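Local coordinates for protein Phthiocerol/phenolphthiocerol synthesis polyketide synthase type I PpsC (Mycobacterium tuberculosis, PDB 5NJI) that binds a dodecenoyl-CoA thioester and, as a polyketide synthase dehydratase domain, probably dehydrates beta-hydroxyacyl intermediates of phthiocerol and phenolphthiocerol assembly, at residues 48-53 with 108-113; 122-127 with 141-146; 167-172 with 199-204; 223-228 with 275-280. The protein carries 1 engineered substitution. All blocks are in the same frame, centred on the assembly; numbering follows the deposited sequence.

Contact 1 (48-53 with 108-113); sequences SELDPD and PGTVLV
Ser48 O takes two donors from the facing strand: Leu112 N, at 2.9 Å, and the weaker CA-H of Val111, with Val111 CA 3.3 Å from Ser48 O. This is an antiparallel strand pair of the double-hotdog dehydratase fold, strand 44-50 running against strand 110-118; the short strand axes are inclined at 142° and approach to 4.7 Å. Ser48 and Leu112 form a hydrogen-bonded pair, with Ser48 N returning a bond to Leu112 O, and Glu49 faces Val111 in the non-hydrogen-bonded pair that follows. Beyond it, Leu50 N reaches Thr110 O at 2.8 Å.

Ser48, Leu50, Thr110 and Leu112 share the inner face. Setting OG between the backbone N and the carbonyl carbon (chi1 63°) brings Ser48 OG to 3.3 Å from Leu112 CB, while its hydrogen bond goes to Leu31 O. The isobutyl groups of Leu50 and Leu112 meet obliquely, CD1 to CD2, and Leu112 packs further onto Leu104. Glu49 and Val111 occupy the other, more exposed face.

Farther along, the two segments stay together through prolines. The rings of Pro52 and Pro108 cross at about a right angle, with Pro52 CD 3.8 Å from Pro108 CD. Asp51 divides its carboxylate: OD2 lies 3.3 Å from Pro108 CA, whereas Asp51 OD1 turns its anti lone pair to Asp53 N at 2.9 Å, closing an Asx turn.

Contact 2 (122-127 with 141-146); sequences RCQVEI and TATVAR
Thr143 stands as a small forked knob between Arg122 and Gln124, on the outer face of the beta hairpin made by strands 122-130 and 136-146 in the double-hotdog fold. With OG1 beside the backbone N (chi1 -61°), CG2 falls opposite that N, and the methyl prong of Thr143 comes 3.5 Å from Arg122 NE, where the extended arginine chain crosses it at a slant. The other prong faces the glutamine: Thr143 OG1 donates to Gln124 OE1 at 2.8 Å. Gln124 can reach back because its chain bends at chi2 (-77°), which lays the amide beside the threonine instead of sending it straight off the sheet. Farther along this face Glu126 lies alongside Thr141, with Glu126 CG 3.9 Å from Thr141 CG2, and its OE2 is held by Thr138 and Arg128. The side chain of Thr141 is about 6 Å from the bound acyl-CoA.

The reverse face is apolar. Val144 is the bump there, fitting between Cys123 and Val125: Cys123 SG rests 3.8 Å from Val144 CB, and Val125 CG2 comes 4.3 Å from Val144 CG2. Ala142 is the shallow spot opposite Val125. Helix 70-84 fits against this relief, Ala77 on Ala142 and Ala81 on Val144, while Ile127 packs on Tyr73 and Ile76 and Phe85 meets Cys123. Regular antiparallel pairing supports both faces, the short strand axes lying 4.7 Å apart. Cys123 and Val144 bond reciprocally, with Cys123 N 2.8 Å from Val144 O.

Contact 3 (167-172 with 199-204); sequences LEDQLD and VTQAGV
Asp169 and Val199 form an antiparallel hydrogen-bonded pair, each N meeting the other's O at 2.9 Å, and Glu168 faces Thr200 in the adjoining non-hydrogen-bonded pair; beyond it Gln201 N makes a long, weak bond to Leu167 O. On the side of Asp169 and Val199, Gln201 folds back by a bend at chi2 (-54°) and offers NE2 to Asp169 OD2 at 3.2 Å. The two groups cross nearly at right angles, planes 77° apart, and the amide comes from above the carboxylate, 53° out of its plane. Toward the other end of the pairing, Leu171 CD1 lies 3.8 Å from Val199 CG1, an apolar contact. Glu168, on the other side, accepts from Gln170 NE2 at OE1 and bridges to Arg206 through OE2.

Thr200 opens a type I turn ending at Gly203, whose positive phi allows the chain to double back; Thr200 OG1 also accepts from Val204 N at 3.1 Å. The turn, with Thr200 N bonded to Val204 O, has the pattern of a type I turn with G1 bulge. A short outer strand, 168-171, flanks the hairpin of strands 194-200 and 205-209, at the margin of the second hotdog.

Contact 4 (223-228 with 275-280); sequences MLHPVM and DITRGV
Ile276 and Thr277 fill the angle made by the chain before helix 226-234. Ile276 CD1 lies 3.5 Å from His225 O. Met228 and Leu224, both modelled in two conformers, border Ile276 as well, their exact distances uncertain. Thr277 CG2 meets the imidazole of His225 obliquely, 3.7 Å from CD2, the two side chains crossing at about a right angle.

Next come the groups that fix these. His225 is the N-cap of the helix: its ND1 accepts Val227 N at 3.2 Å at the ring edge, and NE2 is bonded to Ala215 O, so both nitrogens pin the ring's rotation. Asp275 OD1 accepts from Thr277 N at 2.9 Å, an Asx turn leading into the short 3-10 segment, and from Thr277 OG1 at 2.7 Å on the same face of the carboxylate. Two waters link the two segments: one joins Met223 O to Ile276 N, and the other links Asp275 OD1 to His225 N, the last bond weak.

His225 and Pro226 begin the HPxxxDxxxQ sequence familiar in polyketide synthase dehydratases. The turn sits between strands 262-272 and 281-289, where Ile276 rests on Leu299, Leu307 and Leu308 of strands 292-300 and 306-317, while Leu224 packs against Ala74 and Leu78 of helix 70-84.

Along the chain the four contacts follow in series, each closing before the next opens. Contacts 1 and 2 belong to neighbouring strands of the first hotdog: their centres are 22 Å apart, but strands 110-118 and 122-130 join them, and Leu112 CD1 packs on Ile127 CG2 at 3.6 Å. Contact 3 lies at the far margin of the second hotdog, its centre 40 Å from contact 1 and 36 Å from contact 2, across the chain's centre. Contact 4 is more central, 20 to 24 Å from the others between centres. Helix 70-84 touches contacts 2 and 4. The acyl-CoA pocket draws on residues between 60 and 292, consistent with a site between the hotdog halves.

Contact 1 (48-53 with 108-113)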
loop_
_atom_site.group_PDB
_atom_site.type_symbol
_atom_site.label_atom_id
_atom_site.label_comp_id
_atom_site.label_asym_id
_atom_site.label_seq_id
_atom_site.Cartn_x
_atom_site.Cartn_y
_atom_site.Cartn_z
ATOM N N SER A 48 17.812 5.449 1.278
ATOM C CA SER A 48 17.203 5.865 2.532
ATOM C C SER A 48 17.655 4.915 3.618
ATOM O O SER A 48 17.849 3.728 3.374
ATOM C CB SER A 48 15.674 5.860 2.484
ATOM O OG SER A 48 15.179 4.549 2.269
ATOM N N GLU A 49 17.815 5.444 4.822
ATOM C CA GLU A 49 18.167 4.619 5.965
ATOM C C GLU A 49 16.873 4.271 6.677
ATOM O O GLU A 49 16.145 5.164 7.123
ATOM C CB GLU A 49 19.139 5.335 6.899
ATOM C CG GLU A 49 20.449 5.716 6.226
ATOM C CD GLU A 49 21.378 6.493 7.140
ATOM O OE1 GLU A 49 21.605 6.044 8.284
ATOM O OE2 GLU A 49 21.877 7.556 6.715
ATOM N N LEU A 50 16.570 2.989 6.738
ATOM C CA LEU A 50 15.409 2.490 7.460
ATOM C C LEU A 50 15.863 1.798 8.738
ATOM O O LEU A 50 16.959 1.243 8.809
ATOM C CB LEU A 50 14.599 1.512 6.612
ATOM C CG LEU A 50 14.149 1.977 5.234
ATOM C CD1 LEU A 50 13.293 0.885 4.612
ATOM C CD2 LEU A 50 13.406 3.282 5.340
ATOM N N ASP A 51 14.996 1.845 9.742
ATOM C CA ASP A 51 15.219 1.277 11.058
ATOM C C ASP A 51 13.842 0.973 11.617
ATOM O O ASP A 51 12.871 1.656 11.257
ATOM C CB ASP A 51 15.986 2.266 11.959
ATOM C CG ASP A 51 16.413 1.667 13.292
ATOM O OD1 ASP A 51 15.553 1.496 14.189
ATOM O OD2 ASP A 51 17.620 1.374 13.445
ATOM N N PRO A 52 13.699 -0.051 12.455
ATOM C CA PRO A 52 12.353 -0.353 12.972
ATOM C C PRO A 52 11.769 0.763 13.810
ATOM O O PRO A 52 10.538 0.863 13.896
ATOM C CB PRO A 52 12.552 -1.640 13.784
ATOM C CG PRO A 52 13.992 -1.777 13.969
ATOM C CD PRO A 52 14.675 -1.084 12.842
ATOM N N ASP A 53 12.630 1.538 14.448
ATOM C CA ASP A 53 12.113 2.695 15.170
ATOM C C ASP A 53 11.747 3.924 14.303
ATOM O O ASP A 53 11.359 4.913 14.849
ATOM C CB ASP A 53 12.990 3.170 16.360
ATOM C CG ASP A 53 14.282 3.896 15.929
ATOM O OD1 ASP A 53 14.365 4.385 14.795
ATOM O OD2 ASP A 53 15.261 4.045 16.727
ATOM N N PRO A 108 17.837 -2.632 12.113
ATOM C CA PRO A 108 18.722 -1.470 12.209
ATOM C C PRO A 108 19.777 -1.488 11.108
ATOM O O PRO A 108 20.336 -2.532 10.770
ATOM C CB PRO A 108 19.350 -1.618 13.602
ATOM C CG PRO A 108 18.328 -2.372 14.387
ATOM C CD PRO A 108 17.686 -3.328 13.405
ATOM N N GLY A 109 20.022 -0.321 10.531
ATOM C CA GLY A 109 21.014 -0.182 9.491
ATOM C C GLY A 109 20.576 -0.619 8.118
ATOM O O GLY A 109 21.413 -0.704 7.220
ATOM N N THR A 110 19.289 -0.888 7.916
ATOM C CA THR A 110 18.799 -1.194 6.577
ATOM C C THR A 110 18.926 0.019 5.663
ATOM O O THR A 110 18.613 1.145 6.051
ATOM C CB THR A 110 17.340 -1.652 6.649
ATOM O OG1 THR A 110 17.278 -2.932 7.295
ATOM C CG2 THR A 110 16.739 -1.833 5.256
ATOM N N VAL A 111 19.417 -0.208 4.444
ATOM C CA VAL A 111 19.544 0.857 3.455
ATOM C C VAL A 111 18.734 0.457 2.235
ATOM O O VAL A 111 19.029 -0.557 1.581
ATOM C CB VAL A 111 21.005 1.153 3.087
ATOM C CG1 VAL A 111 21.059 2.225 1.993
ATOM C CG2 VAL A 111 21.724 1.623 4.340
ATOM N N LEU A 112 17.715 1.253 1.934
ATOM C CA LEU A 112 16.819 0.999 0.824
ATOM C C LEU A 112 17.326 1.791 -0.366
ATOM O O LEU A 112 17.570 2.991 -0.243
ATOM C CB LEU A 112 15.393 1.414 1.177
ATOM C CG LEU A 112 14.296 0.863 0.280
ATOM C CD1 LEU A 112 14.197 -0.620 0.475
ATOM C CD2 LEU A 112 12.977 1.498 0.615
ATOM N N VAL A 113 17.502 1.119 -1.501
ATOM C CA VAL A 113 18.092 1.709 -2.693
ATOM C C VAL A 113 17.057 1.641 -3.806
ATOM O O VAL A 113 16.663 0.549 -4.221
ATOM C CB VAL A 113 19.387 0.987 -3.099
ATOM C CG1 VAL A 113 20.029 1.662 -4.319
ATOM C CG2 VAL A 113 20.354 0.954 -1.906
#

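Contact 2 (122-127 with 141-146)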
loop_
_atom_site.group_PDB
_atom_site.type_symbol
_atom_site.label_atom_id
_atom_site.label_comp_id
_atom_site.label_asym_id
_atom_site.label_seq_id
_atom_site.Cartn_x
_atom_site.Cartn_y
_atom_site.Cartn_z
ATOM N N ARG A 122 6.057 7.427 -18.859
ATOM C CA ARG A 122 6.115 6.082 -18.307
ATOM C C ARG A 122 7.528 5.850 -17.800
ATOM O O ARG A 122 8.491 6.103 -18.529
ATOM C CB ARG A 122 5.752 5.032 -19.359
ATOM C CG ARG A 122 5.786 3.589 -18.881
ATOM C CD ARG A 122 5.208 2.668 -19.940
ATOM N NE ARG A 122 5.205 1.268 -19.529
ATOM C CZ ARG A 122 6.203 0.416 -19.739
ATOM N NH1 ARG A 122 7.309 0.810 -20.358
ATOM N NH2 ARG A 122 6.096 -0.840 -19.326
ATOM N N CYS A 123 7.649 5.361 -16.569
ATOM C CA CYS A 123 8.958 5.126 -15.975
ATOM C C CYS A 123 8.918 3.837 -15.155
ATOM O O CYS A 123 7.852 3.331 -14.803
ATOM C CB CYS A 123 9.403 6.323 -15.125
ATOM S SG CYS A 123 8.335 6.702 -13.742
ATOM N N GLN A 124 10.101 3.274 -14.913
ATOM C CA GLN A 124 10.262 1.985 -14.264
ATOM C C GLN A 124 11.045 2.213 -12.985
ATOM O O GLN A 124 12.110 2.839 -13.007
ATOM C CB GLN A 124 11.003 0.966 -15.159
ATOM C CG GLN A 124 10.408 0.786 -16.542
ATOM C CD GLN A 124 9.162 -0.075 -16.534
ATOM O OE1 GLN A 124 8.834 -0.707 -15.529
ATOM N NE2 GLN A 124 8.460 -0.104 -17.660
ATOM N N VAL A 125 10.521 1.703 -11.881
ATOM C CA VAL A 125 11.124 1.876 -10.568
ATOM C C VAL A 125 11.515 0.505 -10.047
ATOM O O VAL A 125 10.774 -0.466 -10.213
ATOM C CB VAL A 125 10.143 2.584 -9.613
ATOM C CG1 VAL A 125 10.697 2.652 -8.194
ATOM C CG2 VAL A 125 9.819 3.972 -10.111
ATOM N N GLU A 126 12.689 0.416 -9.425
ATOM C CA GLU A 126 13.131 -0.821 -8.789
ATOM C C GLU A 126 13.600 -0.476 -7.387
ATOM O O GLU A 126 14.258 0.551 -7.181
ATOM C CB GLU A 126 14.229 -1.528 -9.608
ATOM C CG GLU A 126 14.588 -2.924 -9.122
ATOM C CD GLU A 126 15.181 -3.793 -10.223
ATOM O OE1 GLU A 126 15.132 -3.386 -11.408
ATOM O OE2 GLU A 126 15.693 -4.888 -9.896
ATOM N N ILE A 127 13.217 -1.303 -6.413
ATOM C CA ILE A 127 13.483 -1.046 -5.004
ATOM C C ILE A 127 14.267 -2.221 -4.448
ATOM O O ILE A 127 13.798 -3.363 -4.494
ATOM C CB ILE A 127 12.182 -0.829 -4.216
ATOM C CG1 ILE A 127 11.483 0.414 -4.748
ATOM C CG2 ILE A 127 12.469 -0.699 -2.716
ATOM C CD1 ILE A 127 10.063 0.546 -4.274
ATOM N N THR A 141 9.343 -4.049 -7.922
ATOM C CA THR A 141 9.471 -3.300 -9.157
ATOM C C THR A 141 8.129 -2.667 -9.454
ATOM O O THR A 141 7.089 -3.202 -9.062
ATOM C CB THR A 141 9.882 -4.184 -10.338
ATOM O OG1 THR A 141 8.938 -5.250 -10.488
ATOM C CG2 THR A 141 11.248 -4.760 -10.115
ATOM N N ALA A 142 8.145 -1.513 -10.124
ATOM C CA ALA A 142 6.888 -0.857 -10.454
ATOM C C ALA A 142 6.993 -0.146 -11.792
ATOM O O ALA A 142 8.041 0.386 -12.159
ATOM C CB ALA A 142 6.458 0.158 -9.400
ATOM N N THR A 143 5.891 -0.158 -12.528
ATOM C CA THR A 143 5.734 0.697 -13.693
ATOM C C THR A 143 4.796 1.834 -13.321
ATOM O O THR A 143 3.651 1.598 -12.906
ATOM C CB THR A 143 5.196 -0.090 -14.885
ATOM O OG1 THR A 143 6.114 -1.128 -15.222
ATOM C CG2 THR A 143 5.030 0.828 -16.074
ATOM N N VAL A 144 5.279 3.061 -13.467
ATOM C CA VAL A 144 4.531 4.266 -13.141
ATOM C C VAL A 144 4.245 5.022 -14.429
ATOM O O VAL A 144 5.110 5.133 -15.304
ATOM C CB VAL A 144 5.306 5.153 -12.149
ATOM C CG1 VAL A 144 4.560 6.432 -11.838
ATOM C CG2 VAL A 144 5.611 4.379 -10.864
ATOM N N ALA A 145 3.030 5.551 -14.544
ATOM C CA ALA A 145 2.613 6.227 -15.760
ATOM C C ALA A 145 1.802 7.459 -15.387
ATOM O O ALA A 145 1.344 7.614 -14.256
ATOM C CB ALA A 145 1.806 5.288 -16.670
ATOM N N ARG A 146 1.628 8.356 -16.350
ATOM C CA ARG A 146 0.766 9.503 -16.120
ATOM C C ARG A 146 -0.648 9.057 -15.760
ATOM O O ARG A 146 -1.174 8.089 -16.312
ATOM C CB ARG A 146 0.736 10.405 -17.361
ATOM C CG ARG A 146 2.017 11.210 -17.589
ATOM C CD ARG A 146 2.253 12.254 -16.496
ATOM N NE ARG A 146 1.757 13.579 -16.860
ATOM C CZ ARG A 146 2.503 14.552 -17.380
ATOM N NH1 ARG A 146 3.798 14.369 -17.609
ATOM N NH2 ARG A 146 1.949 15.721 -17.676
#

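Contact 3 (167-172 with 199-204)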
loop_
_atom_site.group_PDB
_atom_site.type_symbol
_atom_site.label_atom_id
_atom_site.label_comp_id
_atom_site.label_asym_id
_atom_site.label_seq_id
_atom_site.Cartn_x
_atom_site.Cartn_y
_atom_site.Cartn_z
ATOM N N LEU A 167 -28.455 -5.111 1.408
ATOM C CA LEU A 167 -28.579 -5.477 2.818
ATOM C C LEU A 167 -27.175 -5.817 3.308
ATOM O O LEU A 167 -26.361 -6.375 2.527
ATOM C CB LEU A 167 -29.548 -6.640 3.124
ATOM C CG LEU A 167 -30.999 -6.417 2.672
ATOM C CD1 LEU A 167 -31.589 -5.157 3.294
ATOM C CD2 LEU A 167 -31.114 -6.398 1.143
ATOM N N GLU A 168 -26.919 -5.444 4.565
ATOM C CA GLU A 168 -25.628 -5.674 5.197
ATOM C C GLU A 168 -25.761 -6.598 6.398
ATOM O O GLU A 168 -26.853 -6.881 6.894
ATOM C CB GLU A 168 -24.995 -4.360 5.667
ATOM C CG GLU A 168 -24.516 -3.432 4.579
ATOM C CD GLU A 168 -23.897 -2.170 5.153
ATOM O OE1 GLU A 168 -24.231 -1.818 6.305
ATOM O OE2 GLU A 168 -23.068 -1.538 4.466
ATOM N N ASP A 169 -24.601 -7.054 6.860
ATOM C CA ASP A 169 -24.435 -7.650 8.177
ATOM C C ASP A 169 -23.290 -6.908 8.844
ATOM O O ASP A 169 -22.178 -6.892 8.311
ATOM C CB ASP A 169 -24.126 -9.146 8.080
ATOM C CG ASP A 169 -25.232 -9.928 7.406
ATOM O OD1 ASP A 169 -26.405 -9.770 7.808
ATOM O OD2 ASP A 169 -24.929 -10.696 6.468
ATOM N N GLN A 170 -23.562 -6.276 9.985
ATOM C CA GLN A 170 -22.515 -5.565 10.706
ATOM C C GLN A 170 -21.501 -6.552 11.273
ATOM O O GLN A 170 -21.851 -7.666 11.676
ATOM C CB GLN A 170 -23.111 -4.718 11.838
ATOM C CG GLN A 170 -24.203 -3.753 11.403
ATOM C CD GLN A 170 -23.769 -2.834 10.277
ATOM O OE1 GLN A 170 -22.740 -2.162 10.368
ATOM N NE2 GLN A 170 -24.557 -2.800 9.206
ATOM N N LEU A 171 -20.234 -6.143 11.295
ATOM C CA LEU A 171 -19.160 -6.960 11.831
ATOM C C LEU A 171 -18.392 -6.160 12.878
ATOM O O LEU A 171 -18.481 -4.931 12.944
ATOM C CB LEU A 171 -18.215 -7.431 10.714
ATOM C CG LEU A 171 -18.859 -8.222 9.571
ATOM C CD1 LEU A 171 -17.814 -8.546 8.503
ATOM C CD2 LEU A 171 -19.501 -9.503 10.085
ATOM N N ASP A 172 -17.627 -6.875 13.699
ATOM C CA ASP A 172 -16.853 -6.249 14.756
ATOM C C ASP A 172 -15.411 -6.089 14.293
ATOM O O ASP A 172 -14.760 -7.100 13.991
ATOM C CB ASP A 172 -16.920 -7.097 16.023
ATOM C CG ASP A 172 -16.107 -6.523 17.180
ATOM O OD1 ASP A 172 -15.471 -5.460 17.030
ATOM O OD2 ASP A 172 -16.110 -7.152 18.261
ATOM N N VAL A 199 -20.460 -6.409 5.978
ATOM C CA VAL A 199 -20.295 -7.186 4.753
ATOM C C VAL A 199 -21.666 -7.377 4.133
ATOM O O VAL A 199 -22.641 -7.656 4.837
ATOM C CB VAL A 199 -19.604 -8.538 5.010
ATOM C CG1 VAL A 199 -20.433 -9.419 5.938
ATOM C CG2 VAL A 199 -19.316 -9.255 3.695
ATOM N N THR A 200 -21.742 -7.206 2.816
ATOM C CA THR A 200 -23.015 -7.314 2.122
ATOM C C THR A 200 -23.358 -8.776 1.857
ATOM O O THR A 200 -22.556 -9.691 2.060
ATOM C CB THR A 200 -22.997 -6.545 0.793
ATOM O OG1 THR A 200 -22.176 -7.239 -0.158
ATOM C CG2 THR A 200 -22.485 -5.127 0.977
ATOM N N GLN A 201 -24.595 -8.995 1.393
ATOM C CA GLN A 201 -25.013 -10.349 1.044
ATOM C C GLN A 201 -24.140 -10.917 -0.069
ATOM O O GLN A 201 -23.853 -12.118 -0.093
ATOM C CB GLN A 201 -26.487 -10.357 0.627
ATOM C CG GLN A 201 -27.441 -9.790 1.669
ATOM C CD GLN A 201 -27.299 -10.463 3.019
ATOM O OE1 GLN A 201 -27.795 -11.571 3.226
ATOM N NE2 GLN A 201 -26.618 -9.798 3.945
ATOM N N ALA A 202 -23.710 -10.064 -1.002
ATOM C CA ALA A 202 -22.822 -10.492 -2.077
ATOM C C ALA A 202 -21.390 -10.711 -1.608
ATOM O O ALA A 202 -20.555 -11.143 -2.410
ATOM C CB ALA A 202 -22.839 -9.462 -3.204
ATOM N N GLY A 203 -21.084 -10.416 -0.347
ATOM C CA GLY A 203 -19.767 -10.659 0.212
ATOM C C GLY A 203 -18.804 -9.496 0.124
ATOM O O GLY A 203 -17.604 -9.687 0.364
ATOM N N VAL A 204 -19.281 -8.313 -0.219
ATOM C CA VAL A 204 -18.431 -7.133 -0.315
ATOM C C VAL A 204 -18.282 -6.522 1.071
ATOM O O VAL A 204 -19.248 -6.423 1.836
ATOM C CB VAL A 204 -19.027 -6.130 -1.318
ATOM C CG1 VAL A 204 -18.160 -4.882 -1.451
ATOM C CG2 VAL A 204 -19.224 -6.792 -2.676
#

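Contact 4 (223-228 with 275-280)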
loop_
_atom_site.group_PDB
_atom_site.type_symbol
_atom_site.label_atom_id
_atom_site.label_comp_id
_atom_site.label_asym_id
_atom_site.label_seq_id
_atom_site.Cartn_x
_atom_site.Cartn_y
_atom_site.Cartn_z
ATOM N N MET A 223 3.015 11.069 -1.108
ATOM C CA MET A 223 2.115 11.212 -2.236
ATOM C C MET A 223 0.849 10.378 -1.854
ATOM O O MET A 223 -0.273 10.817 -1.960
ATOM C CB MET A 223 2.662 10.686 -3.583
ATOM C CG MET A 223 3.880 11.384 -4.133
ATOM S SD MET A 223 3.412 13.003 -4.650
ATOM C CE MET A 223 2.355 12.592 -6.000
ATOM N N LEU A 224 1.093 9.291 -1.268
ATOM C CA LEU A 224 0.083 8.269 -0.905
ATOM C C LEU A 224 0.453 7.732 0.478
ATOM O O LEU A 224 1.545 7.427 0.661
ATOM C CB LEU A 224 0.127 7.083 -1.964
ATOM C CG LEU A 224 -0.774 5.842 -2.004
ATOM C CD1 LEU A 224 -2.243 6.234 -2.062
ATOM C CD2 LEU A 224 -0.445 4.847 -3.131
ATOM N N HIS A 225 -0.252 7.962 1.435
ATOM C CA HIS A 225 0.087 7.594 2.811
ATOM C C HIS A 225 0.017 6.033 2.920
ATOM O O HIS A 225 -1.009 5.522 2.834
ATOM C CB HIS A 225 -0.837 8.267 3.890
ATOM C CG HIS A 225 -0.276 8.227 5.282
ATOM N ND1 HIS A 225 0.218 7.085 5.849
ATOM C CD2 HIS A 225 -0.077 9.205 6.202
ATOM C CE1 HIS A 225 0.687 7.355 7.048
ATOM N NE2 HIS A 225 0.515 8.632 7.287
ATOM N N PRO A 226 1.133 5.349 3.122
ATOM C CA PRO A 226 1.124 3.906 3.144
ATOM C C PRO A 226 0.185 3.279 4.214
ATOM O O PRO A 226 -0.380 2.278 4.047
ATOM C CB PRO A 226 2.598 3.538 3.447
ATOM C CG PRO A 226 3.363 4.689 3.086
ATOM C CD PRO A 226 2.498 5.886 3.195
ATOM N N VAL A 227 0.121 3.923 5.361
ATOM C CA VAL A 227 -0.657 3.292 6.453
ATOM C C VAL A 227 -2.124 3.345 6.073
ATOM O O VAL A 227 -2.883 2.489 6.222
ATOM C CB VAL A 227 -0.478 3.982 7.851
ATOM C CG1 VAL A 227 -1.325 3.357 8.896
ATOM C CG2 VAL A 227 0.995 4.044 8.194
ATOM N N MET A 228 -2.518 4.486 5.538
ATOM C CA MET A 228 -3.879 4.620 4.988
ATOM C C MET A 228 -4.444 3.579 3.750
ATOM O O MET A 228 -5.372 2.933 3.779
ATOM C CB MET A 228 -4.317 6.068 4.573
ATOM C CG MET A 228 -5.791 6.268 4.436
ATOM S SD MET A 228 -6.443 6.424 6.132
ATOM C CE MET A 228 -8.008 7.185 5.958
ATOM N N ASP A 275 -5.703 13.472 -1.523
ATOM C CA ASP A 275 -5.039 13.129 -0.269
ATOM C C ASP A 275 -5.819 12.017 0.425
ATOM O O ASP A 275 -6.903 12.252 0.974
ATOM C CB ASP A 275 -4.925 14.374 0.608
ATOM C CG ASP A 275 -4.297 14.092 1.964
ATOM O OD1 ASP A 275 -3.985 12.922 2.274
ATOM O OD2 ASP A 275 -4.102 15.053 2.736
ATOM N N ILE A 276 -5.270 10.793 0.413
ATOM C CA ILE A 276 -6.035 9.661 0.914
ATOM C C ILE A 276 -6.199 9.679 2.428
ATOM O O ILE A 276 -7.045 8.943 2.951
ATOM C CB ILE A 276 -5.443 8.323 0.408
ATOM C CG1 ILE A 276 -4.077 8.026 0.985
ATOM C CG2 ILE A 276 -5.343 8.321 -1.119
ATOM C CD1 ILE A 276 -3.704 6.527 0.875
ATOM N N THR A 277 -5.473 10.538 3.151
ATOM C CA THR A 277 -5.717 10.632 4.586
ATOM C C THR A 277 -7.069 11.250 4.898
ATOM O O THR A 277 -7.490 11.191 6.056
ATOM C CB THR A 277 -4.644 11.445 5.328
ATOM O OG1 THR A 277 -4.648 12.808 4.898
ATOM C CG2 THR A 277 -3.256 10.844 5.134
ATOM N N ARG A 278 -7.752 11.823 3.899
ATOM C CA ARG A 278 -9.135 12.262 4.063
ATOM C C ARG A 278 -10.132 11.129 3.889
ATOM O O ARG A 278 -11.344 11.368 3.940
ATOM C CB ARG A 278 -9.457 13.381 3.064
ATOM C CG ARG A 278 -8.641 14.661 3.273
ATOM C CD ARG A 278 -9.190 15.862 2.475
ATOM N NE ARG A 278 -8.991 15.753 1.026
ATOM C CZ ARG A 278 -9.932 15.391 0.147
ATOM N NH1 ARG A 278 -11.160 15.091 0.548
ATOM N NH2 ARG A 278 -9.648 15.327 -1.150
ATOM N N GLY A 279 -9.672 9.907 3.638
ATOM C CA GLY A 279 -10.600 8.823 3.407
ATOM C C GLY A 279 -11.306 8.411 4.681
ATOM O O GLY A 279 -10.697 8.298 5.744
ATOM N N VAL A 280 -12.608 8.149 4.555
ATOM C CA VAL A 280 -13.430 7.708 5.676
ATOM C C VAL A 280 -14.182 6.419 5.394
ATOM O O VAL A 280 -14.672 5.782 6.343
ATOM C CB VAL A 280 -14.426 8.809 6.113
ATOM C CG1 VAL A 280 -13.681 10.039 6.548
ATOM C CG2 VAL A 280 -15.376 9.159 5.004
HETATM O O HOH W 1 -2.808 10.675 -1.354
HETATM O O HOH W 2 -1.763 10.703 1.454
#